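Local coordinates for PUA domain-containing protein (Archaeoglobus fulgidus DSM 4304, PDB 2Q07) that is the C-terminal, PUA-containing part of a probable archaeosine synthase type 1 family protein, likely to bind RNA in archaeosine-tRNA biosynthesis, at residues A[126-131]-A[137-142]; A[188-193]-A[197-202]; A[215-220]-A[261-266]. All blocks are in the same frame, centred on the assembly; numbering follows the deposited sequence.

Contact 1. Residues A[126-131]-A[137-142]; sequences KVVERV and AEVVYT
Y141 reaches from strand 138-141 across to helix 123-132 and meets V128 and E129. Its side chain can be followed outward. CB starts toward the helix, and CG stands anti to the carbonyl carbon, beside the backbone N (chi1 -59°). Contact begins at CE2, which lies 3.8 Å from V128 CG1. CZ comes next, 4.1 Å from the same V128 CG1. V128 and Y141 approach from opposite directions, and the methyl meets the ring obliquely. At the tip, Y141 OH rests against E129 CA (3.6 Å) and E129 CG, and lies 3.7 Å from V128 CG1. The E129 side chain crosses the tyrosine at about a right angle. Toward V128 and E129 the hydroxyl merely packs on carbons; its hydrogen bond goes to E132 OE2, further along the same helix. R125 adds a cation-pi contact to the ring. Two residues before the tyrosine, V139 CG1 meets V128 CG1 at 3.9 Å, so one valine methyl serves both strand residues. A leucine in place of Y141 would probably leave E132 without its hydroxyl partner and R125 without its ring, and open a gap beside V128. The contact joins the last two elements of the beta-alpha-beta unit formed by strand 115-118, helix 123-132 and strand 138-141. The helix runs nearly antiparallel to the strand, at 159°. Strand 138-141 is the outermost strand on its side of the sheet and pairs with 115-118. V128 also touches A118 of that strand. Helix 94-111 packs against V127, R130 and V131, while helix 150-160 meets V140 and T142.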
loop_
_atom_site.group_PDB
_atom_site.type_symbol
_atom_site.label_atom_id
_atom_site.label_comp_id
_atom_site.label_asym_id
_atom_site.label_seq_id
_atom_site.Cartn_x
_atom_site.Cartn_y
_atom_site.Cartn_z
ATOM N N LYS A 126 2.913 -24.442 -4.485
ATOM C CA LYS A 126 1.592 -25.021 -4.685
ATOM C C LYS A 126 0.596 -23.910 -4.988
ATOM O O LYS A 126 -0.285 -24.070 -5.827
ATOM C CB LYS A 126 1.138 -25.784 -3.442
ATOM C CG LYS A 126 1.842 -27.109 -3.221
ATOM C CD LYS A 126 1.205 -27.857 -2.056
ATOM C CE LYS A 126 1.739 -29.276 -1.941
ATOM N NZ LYS A 126 1.077 -30.020 -0.830
ATOM N N VAL A 127 0.732 -22.783 -4.294
ATOM C CA VAL A 127 -0.159 -21.653 -4.519
ATOM C C VAL A 127 0.028 -21.176 -5.961
ATOM O O VAL A 127 -0.934 -21.058 -6.716
ATOM C CB VAL A 127 0.161 -20.491 -3.540
ATOM C CG1 VAL A 127 -0.523 -19.214 -3.993
ATOM C CG2 VAL A 127 -0.291 -20.858 -2.121
ATOM N N VAL A 128 1.279 -20.923 -6.338
ATOM C CA VAL A 128 1.607 -20.451 -7.682
ATOM C C VAL A 128 1.185 -21.462 -8.748
ATOM O O VAL A 128 0.641 -21.098 -9.802
ATOM C CB VAL A 128 3.121 -20.174 -7.798
ATOM C CG1 VAL A 128 3.463 -19.650 -9.186
ATOM C CG2 VAL A 128 3.538 -19.174 -6.727
ATOM N N GLU A 129 1.428 -22.736 -8.473
ATOM C CA GLU A 129 1.062 -23.777 -9.420
ATOM C C GLU A 129 -0.418 -23.708 -9.761
ATOM O O GLU A 129 -0.801 -23.934 -10.905
ATOM C CB GLU A 129 1.432 -25.153 -8.861
ATOM C CG GLU A 129 2.900 -25.501 -9.099
ATOM C CD GLU A 129 3.354 -26.702 -8.303
ATOM O OE1 GLU A 129 2.613 -27.704 -8.264
ATOM O OE2 GLU A 129 4.457 -26.646 -7.718
ATOM N N ARG A 130 -1.247 -23.375 -8.773
ATOM C CA ARG A 130 -2.682 -23.252 -8.997
ATOM C C ARG A 130 -2.987 -22.134 -9.987
ATOM O O ARG A 130 -3.843 -22.278 -10.854
ATOM C CB ARG A 130 -3.412 -22.940 -7.688
ATOM C CG ARG A 130 -3.521 -24.088 -6.706
ATOM C CD ARG A 130 -4.419 -25.211 -7.233
ATOM N NE ARG A 130 -4.936 -26.039 -6.142
ATOM C CZ ARG A 130 -5.934 -25.678 -5.341
ATOM N NH1 ARG A 130 -6.533 -24.508 -5.510
ATOM N NH2 ARG A 130 -6.332 -26.481 -4.361
ATOM N N VAL A 131 -2.285 -21.014 -9.842
ATOM C CA VAL A 131 -2.487 -19.847 -10.699
ATOM C C VAL A 131 -1.902 -20.006 -12.103
ATOM O O VAL A 131 -2.498 -19.560 -13.091
ATOM C CB VAL A 131 -1.862 -18.583 -10.074
ATOM C CG1 VAL A 131 -2.133 -17.385 -10.961
ATOM C CG2 VAL A 131 -2.415 -18.353 -8.670
ATOM N N ALA A 137 0.145 -15.400 -18.666
ATOM C CA ALA A 137 1.561 -15.160 -18.436
ATOM C C ALA A 137 2.402 -16.430 -18.379
ATOM O O ALA A 137 1.913 -17.508 -18.042
ATOM C CB ALA A 137 1.759 -14.358 -17.143
ATOM N N GLU A 138 3.673 -16.293 -18.735
ATOM C CA GLU A 138 4.594 -17.423 -18.651
ATOM C C GLU A 138 4.959 -17.472 -17.172
ATOM O O GLU A 138 5.161 -16.430 -16.548
ATOM C CB GLU A 138 5.872 -17.159 -19.449
ATOM C CG GLU A 138 5.680 -16.197 -20.608
ATOM C CD GLU A 138 6.944 -16.018 -21.433
ATOM O OE1 GLU A 138 8.003 -15.671 -20.852
ATOM O OE2 GLU A 138 6.871 -16.231 -22.663
ATOM N N VAL A 139 5.039 -18.667 -16.611
ATOM C CA VAL A 139 5.402 -18.802 -15.213
ATOM C C VAL A 139 6.647 -19.664 -15.120
ATOM O O VAL A 139 6.660 -20.806 -15.581
ATOM C CB VAL A 139 4.261 -19.447 -14.393
ATOM C CG1 VAL A 139 4.596 -19.397 -12.900
ATOM C CG2 VAL A 139 2.956 -18.722 -14.658
ATOM N N VAL A 140 7.698 -19.097 -14.537
ATOM C CA VAL A 140 8.966 -19.791 -14.367
ATOM C C VAL A 140 9.304 -19.915 -12.884
ATOM O O VAL A 140 9.043 -19.000 -12.106
ATOM C CB VAL A 140 10.106 -19.021 -15.073
ATOM C CG1 VAL A 140 9.839 -18.962 -16.581
ATOM C CG2 VAL A 140 10.201 -17.607 -14.505
ATOM N N TYR A 141 9.881 -21.048 -12.494
ATOM C CA TYR A 141 10.260 -21.271 -11.102
ATOM C C TYR A 141 11.782 -21.211 -10.989
ATOM O O TYR A 141 12.492 -21.906 -11.708
ATOM C CB TYR A 141 9.720 -22.618 -10.624
ATOM C CG TYR A 141 8.215 -22.712 -10.733
ATOM C CD1 TYR A 141 7.607 -22.984 -11.958
ATOM C CD2 TYR A 141 7.397 -22.447 -9.631
ATOM C CE1 TYR A 141 6.229 -22.985 -12.092
ATOM C CE2 TYR A 141 6.011 -22.444 -9.755
ATOM C CZ TYR A 141 5.433 -22.711 -10.986
ATOM O OH TYR A 141 4.066 -22.686 -11.126
ATOM N N THR A 142 12.277 -20.376 -10.085
ATOM C CA THR A 142 13.717 -20.188 -9.938
ATOM C C THR A 142 14.333 -20.687 -8.635
ATOM O O THR A 142 15.546 -20.594 -8.445
ATOM C CB THR A 142 14.074 -18.695 -10.095
ATOM O OG1 THR A 142 13.226 -17.912 -9.244
ATOM C CG2 THR A 142 13.878 -18.244 -11.543
#

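Contact 2. Residues A[188-193]-A[197-202]; sequences KVAGRY and ELLEGK
A beta hairpin in the pre-PUA region pairs strand 188-190 with strand 197-200. K188 and L199 form an antiparallel hydrogen-bonded pair. K188 N donates to L199 O at 2.7 Å, and L199 N returns a bond to K188 O at 2.6 Å. A190 and E197 repeat this pairing, with A190 N 2.9 Å from E197 O and E197 N 2.9 Å from A190 O. In each of these two pairs, both backbone N and both backbone O atoms are engaged. V189 and L198 are the non-hydrogen-bonded pair between them. L198 CA makes a CA-H...O contact with K188 O, and L198 CD1 lies 3.6 Å from the same oxygen. V189 CG2 and L198 CD1 meet more loosely, at 4.3 Å. On the face with K188, A190 and E197, L199 turns CG beside its own backbone N (chi1 -49°), which carries CD1 diagonally over to A190 CB at 3.8 Å. E197 sends its carboxylate to a salt bridge with R204 on strand 203-209. V189 packs on Y169, R170 and L173 of helix 168-181. Hydrogen-bonded pairs flanking a non-hydrogen-bonded one are the standard ladder of an antiparallel hairpin, here at the edge of the four-stranded pre-PUA sheet.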
loop_
_atom_site.group_PDB
_atom_site.type_symbol
_atom_site.label_atom_id
_atom_site.label_comp_id
_atom_site.label_asym_id
_atom_site.label_seq_id
_atom_site.Cartn_x
_atom_site.Cartn_y
_atom_site.Cartn_z
ATOM N N LYS A 188 9.978 15.145 -3.471
ATOM C CA LYS A 188 11.226 14.486 -3.125
ATOM C C LYS A 188 10.930 13.405 -2.086
ATOM O O LYS A 188 10.194 13.630 -1.124
ATOM C CB LYS A 188 12.206 15.528 -2.561
ATOM C CG LYS A 188 13.613 15.016 -2.286
ATOM C CD LYS A 188 14.512 16.133 -1.761
ATOM C CE LYS A 188 14.600 17.294 -2.751
ATOM N NZ LYS A 188 15.462 18.414 -2.246
ATOM N N VAL A 189 11.485 12.222 -2.306
ATOM C CA VAL A 189 11.295 11.099 -1.397
ATOM C C VAL A 189 12.448 11.154 -0.402
ATOM O O VAL A 189 13.594 11.330 -0.797
ATOM C CB VAL A 189 11.319 9.766 -2.180
ATOM C CG1 VAL A 189 11.062 8.596 -1.248
ATOM C CG2 VAL A 189 10.274 9.811 -3.296
ATOM N N ALA A 190 12.151 11.031 0.888
ATOM C CA ALA A 190 13.204 11.094 1.897
ATOM C C ALA A 190 12.966 10.171 3.085
ATOM O O ALA A 190 11.949 9.486 3.159
ATOM C CB ALA A 190 13.362 12.534 2.384
ATOM N N GLY A 191 13.922 10.166 4.011
ATOM C CA GLY A 191 13.812 9.338 5.197
ATOM C C GLY A 191 14.390 7.945 5.030
ATOM O O GLY A 191 14.727 7.532 3.924
ATOM N N ARG A 192 14.519 7.221 6.138
ATOM C CA ARG A 192 15.045 5.862 6.088
ATOM C C ARG A 192 13.887 4.869 6.173
ATOM O O ARG A 192 13.090 4.908 7.113
ATOM C CB ARG A 192 16.047 5.630 7.231
ATOM C CG ARG A 192 15.509 5.947 8.618
ATOM C CD ARG A 192 16.636 6.112 9.651
ATOM N NE ARG A 192 17.569 7.182 9.287
ATOM C CZ ARG A 192 18.476 7.706 10.111
ATOM N NH1 ARG A 192 18.582 7.267 11.360
ATOM N NH2 ARG A 192 19.285 8.668 9.685
ATOM N N TYR A 193 13.795 3.994 5.174
ATOM C CA TYR A 193 12.737 2.988 5.119
ATOM C C TYR A 193 12.613 2.265 6.465
ATOM O O TYR A 193 13.621 1.933 7.086
ATOM C CB TYR A 193 13.044 1.968 4.020
ATOM C CG TYR A 193 11.851 1.128 3.622
ATOM C CD1 TYR A 193 10.928 1.599 2.692
ATOM C CD2 TYR A 193 11.631 -0.127 4.193
ATOM C CE1 TYR A 193 9.813 0.841 2.333
ATOM C CE2 TYR A 193 10.515 -0.893 3.846
ATOM C CZ TYR A 193 9.614 -0.402 2.910
ATOM O OH TYR A 193 8.533 -1.173 2.517
ATOM N N GLU A 197 9.140 9.765 3.563
ATOM C CA GLU A 197 8.429 11.034 3.511
ATOM C C GLU A 197 8.448 11.550 2.079
ATOM O O GLU A 197 9.257 11.123 1.261
ATOM C CB GLU A 197 9.092 12.086 4.401
ATOM C CG GLU A 197 9.323 11.677 5.831
ATOM C CD GLU A 197 9.776 12.845 6.680
ATOM O OE1 GLU A 197 10.678 13.589 6.238
ATOM O OE2 GLU A 197 9.236 13.020 7.789
ATOM N N LEU A 198 7.542 12.465 1.775
ATOM C CA LEU A 198 7.501 13.064 0.453
ATOM C C LEU A 198 7.593 14.552 0.760
ATOM O O LEU A 198 6.796 15.080 1.529
ATOM C CB LEU A 198 6.190 12.714 -0.253
ATOM C CG LEU A 198 6.012 13.161 -1.706
ATOM C CD1 LEU A 198 7.120 12.585 -2.601
ATOM C CD2 LEU A 198 4.642 12.704 -2.183
ATOM N N LEU A 199 8.579 15.222 0.186
ATOM C CA LEU A 199 8.765 16.639 0.459
ATOM C C LEU A 199 8.630 17.519 -0.779
ATOM O O LEU A 199 8.899 17.087 -1.901
ATOM C CB LEU A 199 10.146 16.862 1.085
ATOM C CG LEU A 199 10.564 15.961 2.256
ATOM C CD1 LEU A 199 12.053 16.143 2.526
ATOM C CD2 LEU A 199 9.747 16.298 3.502
ATOM N N GLU A 200 8.202 18.758 -0.553
ATOM C CA GLU A 200 8.056 19.755 -1.612
ATOM C C GLU A 200 8.529 21.070 -1.012
ATOM O O GLU A 200 8.002 21.522 0.008
ATOM C CB GLU A 200 6.603 19.882 -2.078
ATOM C CG GLU A 200 6.380 21.043 -3.052
ATOM C CD GLU A 200 5.058 20.954 -3.808
ATOM O OE1 GLU A 200 4.580 22.000 -4.294
ATOM O OE2 GLU A 200 4.500 19.840 -3.932
ATOM N N GLY A 201 9.522 21.680 -1.650
ATOM C CA GLY A 201 10.069 22.917 -1.137
ATOM C C GLY A 201 10.923 22.486 0.035
ATOM O O GLY A 201 11.884 21.729 -0.132
ATOM N N LYS A 202 10.572 22.953 1.223
ATOM C CA LYS A 202 11.305 22.577 2.421
ATOM C C LYS A 202 10.303 22.164 3.485
ATOM O O LYS A 202 10.552 22.302 4.683
ATOM C CB LYS A 202 12.153 23.748 2.911
ATOM C CG LYS A 202 13.221 24.167 1.920
ATOM C CD LYS A 202 14.206 25.140 2.539
ATOM C CE LYS A 202 15.166 25.689 1.498
ATOM N NZ LYS A 202 16.056 26.737 2.072
#

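Contact 3. Residues A[215-220]-A[261-266]; sequences LDIYEK and VVVFHN
I217 lays its CD1 against V261 CG1, 4.0 Å away, and its CG1 lies 4.1 Å from the same methyl. The two side chains slide past each other in opposite directions. The isoleucine holds CG1 between its backbone N and carbonyl carbon (chi1 58°), with CD1 extended beyond it (chi2 173°). That tip also reaches V263 CG2, at 4.3 Å. V261 and V263 both direct their side chains toward strand 214-217, so I217 CD1 touches a methyl of each. The other branch of V261 points elsewhere: CG2 lies 3.9 Å from L215 O, against the backbone of the first strand. L215 turns its own side chain end away, onto M176, L177 and Q180 of helix 168-181. The strand axes run nearly parallel, 11° apart, but approach no closer than 8.6 Å. The strands therefore meet through side chains, and they belong to different sheets. Strand 214-217 edges the antiparallel pre-PUA sheet, while strand 261-265 lies within the mixed sheet of the PUA domain. Helix 219-227 joins in, with L225 touching both I217 and V263, and A222 touching V263. D216 leans across the same boundary to form a salt bridge with R295 of strand 289-297. The side chains that meet are aliphatic and buried. Such contacts lack directional bonds, so close fit probably holds the pre-PUA and PUA parts together, with the salt bridge adding direction.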
loop_
_atom_site.group_PDB
_atom_site.type_symbol
_atom_site.label_atom_id
_atom_site.label_comp_id
_atom_site.label_asym_id
_atom_site.label_seq_id
_atom_site.Cartn_x
_atom_site.Cartn_y
_atom_site.Cartn_z
ATOM N N LEU A 215 -0.470 6.692 5.546
ATOM C CA LEU A 215 0.164 7.978 5.291
ATOM C C LEU A 215 -0.490 9.098 6.073
ATOM O O LEU A 215 -1.713 9.159 6.169
ATOM C CB LEU A 215 0.065 8.353 3.810
ATOM C CG LEU A 215 1.049 7.801 2.785
ATOM C CD1 LEU A 215 0.716 8.392 1.426
ATOM C CD2 LEU A 215 2.468 8.151 3.178
ATOM N N ASP A 216 0.334 9.970 6.639
ATOM C CA ASP A 216 -0.170 11.136 7.336
ATOM C C ASP A 216 0.043 12.206 6.267
ATOM O O ASP A 216 1.053 12.166 5.563
ATOM C CB ASP A 216 0.675 11.464 8.574
ATOM C CG ASP A 216 -0.012 12.458 9.494
ATOM O OD1 ASP A 216 -1.005 13.076 9.053
ATOM O OD2 ASP A 216 0.431 12.625 10.651
ATOM N N ILE A 217 -0.894 13.141 6.122
ATOM C CA ILE A 217 -0.765 14.198 5.114
ATOM C C ILE A 217 -0.725 15.582 5.742
ATOM O O ILE A 217 -1.231 15.780 6.844
ATOM C CB ILE A 217 -1.938 14.181 4.114
ATOM C CG1 ILE A 217 -3.260 14.354 4.870
ATOM C CG2 ILE A 217 -1.915 12.886 3.303
ATOM C CD1 ILE A 217 -4.479 14.524 3.976
ATOM N N TYR A 218 -0.146 16.541 5.024
ATOM C CA TYR A 218 -0.051 17.900 5.530
ATOM C C TYR A 218 -0.849 18.938 4.741
ATOM O O TYR A 218 -1.772 18.575 4.025
ATOM C CB TYR A 218 1.421 18.270 5.693
ATOM C CG TYR A 218 2.088 17.292 6.650
ATOM C CD1 TYR A 218 2.670 16.112 6.178
ATOM C CD2 TYR A 218 2.023 17.483 8.027
ATOM C CE1 TYR A 218 3.168 15.148 7.056
ATOM C CE2 TYR A 218 2.516 16.523 8.921
ATOM C CZ TYR A 218 3.084 15.359 8.424
ATOM O OH TYR A 218 3.547 14.400 9.285
ATOM N N GLU A 219 -0.498 20.215 4.865
ATOM C CA GLU A 219 -1.268 21.291 4.232
ATOM C C GLU A 219 -1.656 21.259 2.757
ATOM O O GLU A 219 -2.836 21.349 2.431
ATOM C CB GLU A 219 -0.620 22.652 4.520
ATOM C CG GLU A 219 -1.642 23.794 4.488
ATOM C CD GLU A 219 -1.017 25.184 4.544
ATOM O OE1 GLU A 219 0.015 25.358 5.226
ATOM O OE2 GLU A 219 -1.578 26.109 3.918
ATOM N N LYS A 220 -0.678 21.157 1.869
ATOM C CA LYS A 220 -0.937 21.161 0.430
ATOM C C LYS A 220 -1.886 20.063 -0.028
ATOM O O LYS A 220 -2.796 20.317 -0.819
ATOM C CB LYS A 220 0.378 21.050 -0.350
ATOM C CG LYS A 220 1.600 21.503 0.430
ATOM C CD LYS A 220 1.846 20.552 1.605
ATOM C CE LYS A 220 2.908 21.035 2.549
ATOM N NZ LYS A 220 2.877 20.184 3.763
ATOM N N VAL A 261 -8.358 8.986 6.988
ATOM C CA VAL A 261 -7.801 10.308 7.230
ATOM C C VAL A 261 -8.776 11.234 6.510
ATOM O O VAL A 261 -9.077 11.039 5.324
ATOM C CB VAL A 261 -6.386 10.477 6.618
ATOM C CG1 VAL A 261 -5.949 11.936 6.699
ATOM C CG2 VAL A 261 -5.389 9.612 7.360
ATOM N N VAL A 262 -9.286 12.225 7.230
ATOM C CA VAL A 262 -10.233 13.158 6.649
ATOM C C VAL A 262 -9.745 14.587 6.820
ATOM O O VAL A 262 -8.880 14.870 7.644
ATOM C CB VAL A 262 -11.635 13.022 7.305
ATOM C CG1 VAL A 262 -12.150 11.593 7.144
ATOM C CG2 VAL A 262 -11.574 13.410 8.773
ATOM N N VAL A 263 -10.301 15.486 6.019
ATOM C CA VAL A 263 -9.947 16.888 6.080
ATOM C C VAL A 263 -11.196 17.646 6.503
ATOM O O VAL A 263 -12.162 17.730 5.741
ATOM C CB VAL A 263 -9.479 17.403 4.707
ATOM C CG1 VAL A 263 -9.273 18.906 4.755
ATOM C CG2 VAL A 263 -8.196 16.689 4.296
ATOM N N PHE A 264 -11.181 18.174 7.726
ATOM C CA PHE A 264 -12.309 18.936 8.253
ATOM C C PHE A 264 -12.103 20.420 7.957
ATOM O O PHE A 264 -10.982 20.847 7.674
ATOM C CB PHE A 264 -12.448 18.702 9.764
ATOM C CG PHE A 264 -11.243 19.123 10.570
ATOM C CD1 PHE A 264 -11.069 20.456 10.954
ATOM C CD2 PHE A 264 -10.290 18.186 10.951
ATOM C CE1 PHE A 264 -9.960 20.847 11.710
ATOM C CE2 PHE A 264 -9.180 18.557 11.701
ATOM C CZ PHE A 264 -9.012 19.895 12.084
ATOM N N HIS A 265 -13.178 21.206 8.010
ATOM C CA HIS A 265 -13.074 22.633 7.721
ATOM C C HIS A 265 -14.316 23.464 8.095
ATOM O O HIS A 265 -15.419 22.938 8.207
ATOM C CB HIS A 265 -12.819 22.830 6.220
ATOM C CG HIS A 265 -13.983 22.432 5.360
ATOM N ND1 HIS A 265 -14.262 21.120 5.046
ATOM C CD2 HIS A 265 -14.975 23.171 4.805
ATOM C CE1 HIS A 265 -15.377 21.066 4.336
ATOM N NE2 HIS A 265 -15.828 22.296 4.177
ATOM N N ASN A 266 -14.101 24.760 8.302
ATOM C CA ASN A 266 -15.170 25.723 8.564
ATOM C C ASN A 266 -14.742 27.044 7.921
ATOM O O ASN A 266 -13.837 27.058 7.090
ATOM C CB ASN A 266 -15.477 25.901 10.059
ATOM C CG ASN A 266 -14.266 26.247 10.889
ATOM O OD1 ASN A 266 -13.392 27.003 10.474
ATOM N ND2 ASN A 266 -14.231 25.714 12.096
#

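Contact 3 is the buried one, contact 1 is partly buried, and contact 2 lies at the surface. Contact 2 pairs the first two strands of the antiparallel sheet, and contact 3 uses the outermost strand at its other edge. Their centres are about 18 Å apart. Contact 1 belongs to the DUF5591 region, on the opposite side of the chain's centre from both; its centre is about 37 Å from that of contact 2. The chemistry follows the place. In contact 2, paired backbones build a sheet edge. Contacts 1 and 3 rely on side chains: one packs a helix on its sheet, partly through a tyrosine, and the other joins two sheets through aliphatic methyls.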